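CytC3 (Streptomyces, PDB 3GJA) is a nonheme iron halogenase of the phytanoyl-CoA dioxygenase family that probably chlorinates unactivated aliphatic carbons in a biosynthetic pathway, using iron, chloride, oxygen and 2-oxoglutarate. Local coordinates at residues Ala121-Ala126 with Ala142-Ile147; Val265-Gly270 with Glu284-Val289; Ser92-Asn97 with Ile233-Thr238. One frame throughout, in Å; residues are numbered along the deposited sequence.

Contact 1: Ala121-Ala126 with Ala142-Ile147. With ACT (acetate ion), chain C.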
loop_
_atom_site.group_PDB
_atom_site.type_symbol
_atom_site.label_atom_id
_atom_site.label_comp_id
_atom_site.label_asym_id
_atom_site.label_seq_id
_atom_site.Cartn_x
_atom_site.Cartn_y
_atom_site.Cartn_z
ATOM N N ALA A 121 2.341 11.572 5.062
ATOM C CA ALA A 121 3.787 11.380 5.124
ATOM C C ALA A 121 4.099 9.936 5.518
ATOM O O ALA A 121 3.210 9.205 5.953
ATOM C CB ALA A 121 4.389 12.341 6.140
ATOM N N THR A 122 5.352 9.520 5.370
ATOM C CA THR A 122 5.720 8.153 5.720
ATOM C C THR A 122 6.459 8.032 7.050
ATOM O O THR A 122 7.121 7.022 7.314
ATOM C CB THR A 122 6.572 7.504 4.620
ATOM O OG1 THR A 122 7.640 8.382 4.253
ATOM C CG2 THR A 122 5.716 7.196 3.401
ATOM N N PHE A 123 6.346 9.061 7.885
ATOM C CA PHE A 123 6.988 9.042 9.191
ATOM C C PHE A 123 6.150 8.174 10.119
ATOM O O PHE A 123 4.937 8.046 9.936
ATOM C CB PHE A 123 7.067 10.452 9.778
ATOM C CG PHE A 123 7.925 11.396 8.986
ATOM C CD1 PHE A 123 9.306 11.230 8.938
ATOM C CD2 PHE A 123 7.352 12.452 8.280
ATOM C CE1 PHE A 123 10.107 12.103 8.196
ATOM C CE2 PHE A 123 8.139 13.326 7.537
ATOM C CZ PHE A 123 9.520 13.151 7.493
ATOM N N ALA A 124 6.802 7.580 11.112
ATOM C CA ALA A 124 6.121 6.749 12.094
ATOM C C ALA A 124 5.450 7.703 13.082
ATOM O O ALA A 124 6.086 8.625 13.601
ATOM C CB ALA A 124 7.128 5.866 12.820
ATOM N N HIS A 125 4.169 7.485 13.349
ATOM C CA HIS A 125 3.449 8.360 14.261
ATOM C C HIS A 125 4.040 8.419 15.673
ATOM O O HIS A 125 4.268 9.500 16.213
ATOM C CB HIS A 125 1.976 7.949 14.337
ATOM C CG HIS A 125 1.102 8.962 15.011
ATOM N ND1 HIS A 125 -0.271 8.858 15.045
ATOM C CD2 HIS A 125 1.407 10.107 15.670
ATOM C CE1 HIS A 125 -0.775 9.893 15.692
ATOM N NE2 HIS A 125 0.223 10.667 16.082
ATOM N N ALA A 126 4.291 7.257 16.262
ATOM C CA ALA A 126 4.820 7.186 17.624
ATOM C C ALA A 126 6.145 7.898 17.888
ATOM O O ALA A 126 6.351 8.445 18.968
ATOM C CB ALA A 126 4.948 5.731 18.042
ATOM N N ALA A 142 16.401 13.883 1.390
ATOM C CA ALA A 142 16.008 12.614 0.790
ATOM C C ALA A 142 14.501 12.483 0.576
ATOM O O ALA A 142 13.704 12.832 1.446
ATOM C CB ALA A 142 16.509 11.462 1.651
ATOM N N PHE A 143 14.123 11.981 -0.594
ATOM C CA PHE A 143 12.721 11.765 -0.933
ATOM C C PHE A 143 12.232 10.651 -0.010
ATOM O O PHE A 143 13.012 9.779 0.372
ATOM C CB PHE A 143 12.610 11.342 -2.399
ATOM C CG PHE A 143 11.204 11.066 -2.857
ATOM C CD1 PHE A 143 10.225 12.051 -2.782
ATOM C CD2 PHE A 143 10.871 9.826 -3.406
ATOM C CE1 PHE A 143 8.936 11.813 -3.252
ATOM C CE2 PHE A 143 9.585 9.574 -3.881
ATOM C CZ PHE A 143 8.614 10.568 -3.805
ATOM N N ILE A 144 10.954 10.678 0.360
ATOM C CA ILE A 144 10.423 9.660 1.266
ATOM C C ILE A 144 9.079 9.077 0.844
ATOM O O ILE A 144 8.359 8.512 1.669
ATOM C CB ILE A 144 10.254 10.227 2.685
ATOM C CG1 ILE A 144 9.253 11.385 2.655
ATOM C CG2 ILE A 144 11.597 10.700 3.227
ATOM C CD1 ILE A 144 8.835 11.861 4.020
ATOM N N GLY A 145 8.741 9.207 -0.433
ATOM C CA GLY A 145 7.474 8.689 -0.909
ATOM C C GLY A 145 7.475 7.197 -1.200
ATOM O O GLY A 145 8.528 6.566 -1.311
ATOM N N THR A 146 6.281 6.630 -1.325
ATOM C CA THR A 146 6.137 5.213 -1.608
ATOM C C THR A 146 4.895 5.000 -2.476
ATOM O O THR A 146 3.823 5.528 -2.185
ATOM C CB THR A 146 6.004 4.402 -0.301
ATOM O OG1 THR A 146 5.886 3.006 -0.603
ATOM C CG2 THR A 146 4.769 4.844 0.479
ATOM N N ILE A 147 5.052 4.251 -3.559
ATOM C CA ILE A 147 3.935 3.973 -4.447
ATOM C C ILE A 147 2.948 3.106 -3.683
ATOM O O ILE A 147 3.291 2.021 -3.209
ATOM C CB ILE A 147 4.410 3.232 -5.714
ATOM C CG1 ILE A 147 5.275 4.173 -6.556
ATOM C CG2 ILE A 147 3.212 2.735 -6.529
ATOM C CD1 ILE A 147 4.519 5.354 -7.115
HETATM C C ACT C . 3.157 4.571 11.011
HETATM O O ACT C . 3.036 4.388 9.680
HETATM O OXT ACT C . 2.869 5.640 11.506
HETATM C CH3 ACT C . 3.650 3.446 11.885
#
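I144 and T146 are the residues of 142-147 that meet T122 and F123, and the nearest CA pair across the contact, T122 with I144, is 6.7 Å apart. I144 carries the largest share. Its carbonyl O accepts a hydrogen bond from T122 OG1 at 2.7 Å. The C=O...donor angle is 145°, with the hydroxyl tilted 16° from the carbonyl plane. T122 can deliver it because OG1 sits between the backbone N and the carbonyl carbon (chi1 49°). The I144 side chain reaches past that hydroxyl, and its terminal CD1 approaches the rim atom CZ of the F123 ring obliquely at 3.8 Å, the two side chains crossing at about a right angle. At T146 the contact becomes purely apolar, methyl to methyl: T122 CG2 lies 3.9 Å from T146 CG2, while T146 OG1 is engaged elsewhere, with Y260 O and W101 NE1. Further along 121-126, the H125 backbone N donates to OXT of an acetate at 2.9 Å, an ion also held by K62, R102 and Q131 and probably taken from the crystallisation liquor. The contact thus ties together two loops on either side of strand 132-133 in sequence. T122 pairs by backbone with Q131 just before that strand, F143 pairs with W134 just after it, and I147 enters strand 147-152 beside Y260 of strand 253-262, its side chain against V90 of helix 84-94.

Contact 2: Val265-Gly270 with Glu284-Val289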
loop_
_atom_site.group_PDB
_atom_site.type_symbol
_atom_site.label_atom_id
_atom_site.label_comp_id
_atom_site.label_asym_id
_atom_site.label_seq_id
_atom_site.Cartn_x
_atom_site.Cartn_y
_atom_site.Cartn_z
ATOM N N VAL A 265 15.950 1.879 -2.024
ATOM C CA VAL A 265 15.380 2.558 -0.871
ATOM C C VAL A 265 15.564 1.785 0.427
ATOM O O VAL A 265 15.474 0.554 0.456
ATOM C CB VAL A 265 13.879 2.828 -1.085
ATOM C CG1 VAL A 265 13.266 3.450 0.174
ATOM C CG2 VAL A 265 13.695 3.741 -2.280
ATOM N N GLN A 266 15.822 2.513 1.505
ATOM C CA GLN A 266 15.989 1.886 2.804
ATOM C C GLN A 266 14.677 1.892 3.585
ATOM O O GLN A 266 14.024 2.929 3.742
ATOM C CB GLN A 266 17.069 2.601 3.606
ATOM C CG GLN A 266 18.429 2.578 2.948
ATOM C CD GLN A 266 19.521 3.003 3.899
ATOM O OE1 GLN A 266 19.862 2.275 4.833
ATOM N NE2 GLN A 266 20.068 4.191 3.679
ATOM N N VAL A 267 14.303 0.719 4.074
ATOM C CA VAL A 267 13.079 0.551 4.829
ATOM C C VAL A 267 13.426 0.451 6.298
ATOM O O VAL A 267 14.310 -0.309 6.686
ATOM C CB VAL A 267 12.340 -0.716 4.371
ATOM C CG1 VAL A 267 11.107 -0.967 5.238
ATOM C CG2 VAL A 267 11.949 -0.557 2.911
ATOM N N TYR A 268 12.724 1.218 7.120
ATOM C CA TYR A 268 13.001 1.213 8.545
ATOM C C TYR A 268 14.511 1.430 8.759
ATOM O O TYR A 268 15.175 0.642 9.427
ATOM C CB TYR A 268 12.542 -0.114 9.161
ATOM C CG TYR A 268 11.039 -0.329 9.104
ATOM C CD1 TYR A 268 10.160 0.601 9.664
ATOM C CD2 TYR A 268 10.494 -1.471 8.504
ATOM C CE1 TYR A 268 8.775 0.403 9.633
ATOM C CE2 TYR A 268 9.107 -1.681 8.465
ATOM C CZ TYR A 268 8.255 -0.741 9.035
ATOM O OH TYR A 268 6.894 -0.949 9.041
ATOM N N PRO A 269 15.062 2.517 8.187
ATOM C CA PRO A 269 16.487 2.842 8.310
ATOM C C PRO A 269 16.927 2.864 9.766
ATOM O O PRO A 269 16.121 3.113 10.665
ATOM C CB PRO A 269 16.592 4.211 7.641
ATOM C CG PRO A 269 15.248 4.816 7.900
ATOM C CD PRO A 269 14.325 3.651 7.600
ATOM N N GLY A 270 18.212 2.628 9.996
ATOM C CA GLY A 270 18.695 2.567 11.360
ATOM C C GLY A 270 18.146 1.230 11.805
ATOM O O GLY A 270 18.426 0.213 11.170
ATOM N N GLU A 284 11.241 -7.785 14.581
ATOM C CA GLU A 284 11.812 -9.121 14.708
ATOM C C GLU A 284 11.547 -10.004 13.489
ATOM O O GLU A 284 12.481 -10.494 12.855
ATOM C CB GLU A 284 11.277 -9.814 15.960
ATOM C CG GLU A 284 11.983 -11.117 16.281
ATOM C CD GLU A 284 11.373 -11.819 17.479
ATOM O OE1 GLU A 284 11.249 -11.170 18.541
ATOM O OE2 GLU A 284 11.019 -13.016 17.359
ATOM N N LYS A 285 10.277 -10.204 13.151
ATOM C CA LYS A 285 9.942 -11.044 12.008
ATOM C C LYS A 285 9.544 -10.253 10.766
ATOM O O LYS A 285 8.951 -10.805 9.840
ATOM C CB LYS A 285 8.822 -12.011 12.384
ATOM C CG LYS A 285 9.163 -12.900 13.564
ATOM C CD LYS A 285 7.997 -13.793 13.945
ATOM C CE LYS A 285 8.291 -14.559 15.222
ATOM N NZ LYS A 285 7.109 -15.350 15.673
ATOM N N TYR A 286 9.864 -8.964 10.739
ATOM C CA TYR A 286 9.520 -8.161 9.578
ATOM C C TYR A 286 10.496 -8.385 8.442
ATOM O O TYR A 286 11.662 -8.712 8.659
ATOM C CB TYR A 286 9.519 -6.662 9.894
ATOM C CG TYR A 286 9.414 -5.821 8.632
ATOM C CD1 TYR A 286 8.180 -5.611 8.008
ATOM C CD2 TYR A 286 10.558 -5.325 8.002
ATOM C CE1 TYR A 286 8.087 -4.935 6.787
ATOM C CE2 TYR A 286 10.478 -4.650 6.778
ATOM C CZ TYR A 286 9.234 -4.462 6.174
ATOM O OH TYR A 286 9.144 -3.816 4.949
ATOM N N GLY A 287 10.006 -8.183 7.225
ATOM C CA GLY A 287 10.842 -8.312 6.057
ATOM C C GLY A 287 10.164 -7.636 4.888
ATOM O O GLY A 287 8.943 -7.668 4.776
ATOM N N ALA A 288 10.948 -6.989 4.037
ATOM C CA ALA A 288 10.404 -6.364 2.847
ATOM C C ALA A 288 10.357 -7.502 1.822
ATOM O O ALA A 288 11.161 -8.436 1.884
ATOM C CB ALA A 288 11.320 -5.243 2.364
ATOM N N VAL A 289 9.414 -7.438 0.892
ATOM C CA VAL A 289 9.279 -8.485 -0.110
ATOM C C VAL A 289 9.721 -8.022 -1.485
ATOM O O VAL A 289 9.234 -7.012 -1.997
ATOM C CB VAL A 289 7.813 -8.974 -0.204
ATOM C CG1 VAL A 289 7.657 -9.963 -1.359
ATOM C CG2 VAL A 289 7.400 -9.628 1.110
#
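Y268 presents the edge of its ring to the face of Y286 in a T-shaped stack: the centroids are 4.9 Å apart and the planes stand at 90°. The approach is centred, since Y268 CE2 lies 3.5 Å above the Y286 plane, over the middle of the ring. Its neighbour on the same edge, Y268 CD2, comes 3.6 Å from Y286 CE2. Y286 is swung into place by a first torsion that sets CG opposite the backbone N (chi1 169°), which carries the ring across to 265-270. There V267 crosses Y286 at about a right angle, its CG1 oblique to the ring and 3.5 Å from Y286 OH. Replacing Y286 by an alanine would probably leave the Y268 edge without its aromatic face and the carbonyl of W101 without the hydroxyl that bonds to it. No hydrogen bond joins the two segments, and both phenol oxygens turn to outside partners: Y286 OH to W101 O, on strand 98-108, and Y268 OH to R102 NH2. Y268 also makes an edge-to-face pair with Y277. The chemistry is divided, with C-H groups against a pi face joining the buried segments, while the polar ends of both tyrosines are satisfied by strand 98-108.

Contact 3: Ser92-Asn97 with Ile233-Thr238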
loop_
_atom_site.group_PDB
_atom_site.type_symbol
_atom_site.label_atom_id
_atom_site.label_comp_id
_atom_site.label_asym_id
_atom_site.label_seq_id
_atom_site.Cartn_x
_atom_site.Cartn_y
_atom_site.Cartn_z
ATOM N N SER A 92 6.406 -0.143 -13.892
ATOM C CA SER A 92 6.481 0.796 -15.003
ATOM C C SER A 92 6.714 2.209 -14.469
ATOM O O SER A 92 7.128 3.101 -15.210
ATOM C CB SER A 92 5.173 0.794 -15.791
ATOM O OG SER A 92 4.765 -0.518 -16.109
ATOM N N LEU A 93 6.449 2.408 -13.181
ATOM C CA LEU A 93 6.588 3.722 -12.568
ATOM C C LEU A 93 7.887 3.964 -11.825
ATOM O O LEU A 93 8.518 5.005 -11.993
ATOM C CB LEU A 93 5.416 3.969 -11.612
ATOM C CG LEU A 93 4.081 4.511 -12.139
ATOM C CD1 LEU A 93 3.776 3.998 -13.520
ATOM C CD2 LEU A 93 2.984 4.123 -11.156
ATOM N N ILE A 94 8.293 3.009 -10.998
ATOM C CA ILE A 94 9.512 3.185 -10.225
ATOM C C ILE A 94 10.573 2.096 -10.394
ATOM O O ILE A 94 11.519 2.028 -9.607
ATOM C CB ILE A 94 9.178 3.344 -8.728
ATOM C CG1 ILE A 94 8.405 2.123 -8.226
ATOM C CG2 ILE A 94 8.340 4.606 -8.519
ATOM C CD1 ILE A 94 8.185 2.122 -6.725
ATOM N N GLY A 95 10.415 1.247 -11.407
ATOM C CA GLY A 95 11.408 0.212 -11.650
ATOM C C GLY A 95 10.997 -1.218 -11.358
ATOM O O GLY A 95 10.174 -1.468 -10.479
ATOM N N ARG A 96 11.589 -2.161 -12.089
ATOM C CA ARG A 96 11.271 -3.576 -11.916
ATOM C C ARG A 96 11.899 -4.255 -10.706
ATOM O O ARG A 96 11.523 -5.371 -10.366
ATOM C CB ARG A 96 11.612 -4.361 -13.178
ATOM C CG ARG A 96 10.500 -4.352 -14.209
ATOM C CD ARG A 96 10.255 -2.961 -14.751
ATOM N NE ARG A 96 9.199 -2.956 -15.761
ATOM C CZ ARG A 96 8.915 -1.917 -16.541
ATOM N NH1 ARG A 96 9.612 -0.789 -16.433
ATOM N NH2 ARG A 96 7.933 -2.004 -17.429
ATOM N N ASN A 97 12.862 -3.607 -10.063
ATOM C CA ASN A 97 13.448 -4.192 -8.864
ATOM C C ASN A 97 12.594 -3.634 -7.728
ATOM O O ASN A 97 12.986 -2.689 -7.049
ATOM C CB ASN A 97 14.920 -3.783 -8.719
ATOM C CG ASN A 97 15.794 -4.355 -9.830
ATOM O OD1 ASN A 97 15.651 -5.517 -10.215
ATOM N ND2 ASN A 97 16.712 -3.540 -10.341
ATOM N N ILE A 233 -3.730 3.696 -7.942
ATOM C CA ILE A 233 -2.321 3.717 -7.611
ATOM C C ILE A 233 -1.911 5.171 -7.462
ATOM O O ILE A 233 -2.243 6.007 -8.309
ATOM C CB ILE A 233 -1.478 3.039 -8.719
ATOM C CG1 ILE A 233 -1.984 1.605 -8.944
ATOM C CG2 ILE A 233 0.004 3.037 -8.323
ATOM C CD1 ILE A 233 -1.214 0.827 -9.998
ATOM N N PHE A 234 -1.192 5.474 -6.387
ATOM C CA PHE A 234 -0.764 6.842 -6.139
ATOM C C PHE A 234 0.435 6.931 -5.218
ATOM O O PHE A 234 0.701 6.022 -4.425
ATOM C CB PHE A 234 -1.908 7.636 -5.500
ATOM C CG PHE A 234 -2.426 7.035 -4.208
ATOM C CD1 PHE A 234 -3.434 6.071 -4.221
ATOM C CD2 PHE A 234 -1.914 7.445 -2.977
ATOM C CE1 PHE A 234 -3.932 5.526 -3.027
ATOM C CE2 PHE A 234 -2.402 6.906 -1.772
ATOM C CZ PHE A 234 -3.415 5.945 -1.800
ATOM N N TRP A 235 1.162 8.037 -5.325
ATOM C CA TRP A 235 2.288 8.277 -4.442
ATOM C C TRP A 235 1.630 8.506 -3.086
ATOM O O TRP A 235 0.615 9.199 -2.997
ATOM C CB TRP A 235 3.040 9.542 -4.851
ATOM C CG TRP A 235 4.045 9.343 -5.933
ATOM C CD1 TRP A 235 4.000 9.856 -7.198
ATOM C CD2 TRP A 235 5.281 8.626 -5.832
ATOM N NE1 TRP A 235 5.134 9.509 -7.887
ATOM C CE2 TRP A 235 5.939 8.754 -7.073
ATOM C CE3 TRP A 235 5.896 7.888 -4.810
ATOM C CZ2 TRP A 235 7.187 8.171 -7.325
ATOM C CZ3 TRP A 235 7.140 7.308 -5.060
ATOM C CH2 TRP A 235 7.771 7.454 -6.310
ATOM N N SER A 236 2.197 7.921 -2.039
ATOM C CA SER A 236 1.648 8.061 -0.696
ATOM C C SER A 236 1.423 9.520 -0.281
ATOM O O SER A 236 0.543 9.811 0.531
ATOM C CB SER A 236 2.587 7.393 0.308
ATOM O OG SER A 236 3.908 7.895 0.156
ATOM N N ASN A 237 2.214 10.431 -0.839
ATOM C CA ASN A 237 2.115 11.849 -0.496
ATOM C C ASN A 237 1.307 12.703 -1.475
ATOM O O ASN A 237 1.348 13.930 -1.412
ATOM C CB ASN A 237 3.519 12.439 -0.348
ATOM C CG ASN A 237 4.308 12.403 -1.639
ATOM O OD1 ASN A 237 4.294 11.405 -2.361
ATOM N ND2 ASN A 237 5.015 13.491 -1.935
ATOM N N THR A 238 0.568 12.061 -2.375
ATOM C CA THR A 238 -0.229 12.808 -3.338
ATOM C C THR A 238 -1.381 13.531 -2.648
ATOM O O THR A 238 -2.010 13.000 -1.735
ATOM C CB THR A 238 -0.801 11.881 -4.427
ATOM O OG1 THR A 238 0.282 11.300 -5.162
ATOM C CG2 THR A 238 -1.702 12.655 -5.379
#
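I94, in the last turn of helix 84-94, packs against the indole of W235 at the end of strand 230-235. Followed outward, its CB stops 5.0 Å short of W235 CH2, and the branch that closes the gap is the CG2 methyl. This methyl lies 3.6 Å from W235 CH2 and 3.9 Å from W235 CZ2, so it addresses the far rim of the six-membered ring, obliquely. The first torsion (chi1 58°) turns CG2 opposite the carbonyl carbon and gives CG1 the place between N and C. From there CG1 leads away from the indole, and the tip, CD1, meets I147 CG1 at 3.6 Å. I94 and W235 run past each other in opposite directions. The preceding residue, L93, makes the looser touch, CD2 to I233 CG2 at 4.3 Å. The contact is wholly apolar across the segments. Each segment changes course just beyond it: G95 leaves the helix with positive phi, and W235 opens a type I beta turn to T238, closed by T238 N donating to W235 O at 2.9 Å. A second acetate about 4 Å from the I94 side chain, not the one at H125, probably comes from the crystallisation liquor. Helix 84-94 thus rests by L93 and I94 on the antiparallel sheet of this cupin-clan fold. I147 of the adjacent strand 147-152 fills in between I94, I233 and W235, P262 of strand 253-262 touches I94, and I26 of strand 25-30 packs on I233, with the F20 ring meeting that of W235 at about 45°.

How the contacts relate
Contacts 1 and 3 adjoin, their centres 13 Å apart. T146 O and S236 N, at 2.9 Å, probably form a hydrogen bond, and F143 CE2 packs 3.5 Å from W235 CZ3 in an edge-to-face ring pair. Contact 2 touches neither: its nearest atoms are about 6 Å from contact 1 and about 7 Å from contact 3. Yet R102 links contacts 1 and 2, since it binds both the acetate beside H125 and the hydroxyl of Y268, and W101 similarly meets T146 and Y286. Segment 121-126 directly follows a His-X-Ala sequence, consistent with the iron site of related halogenases, so contact 1 probably borders the active site.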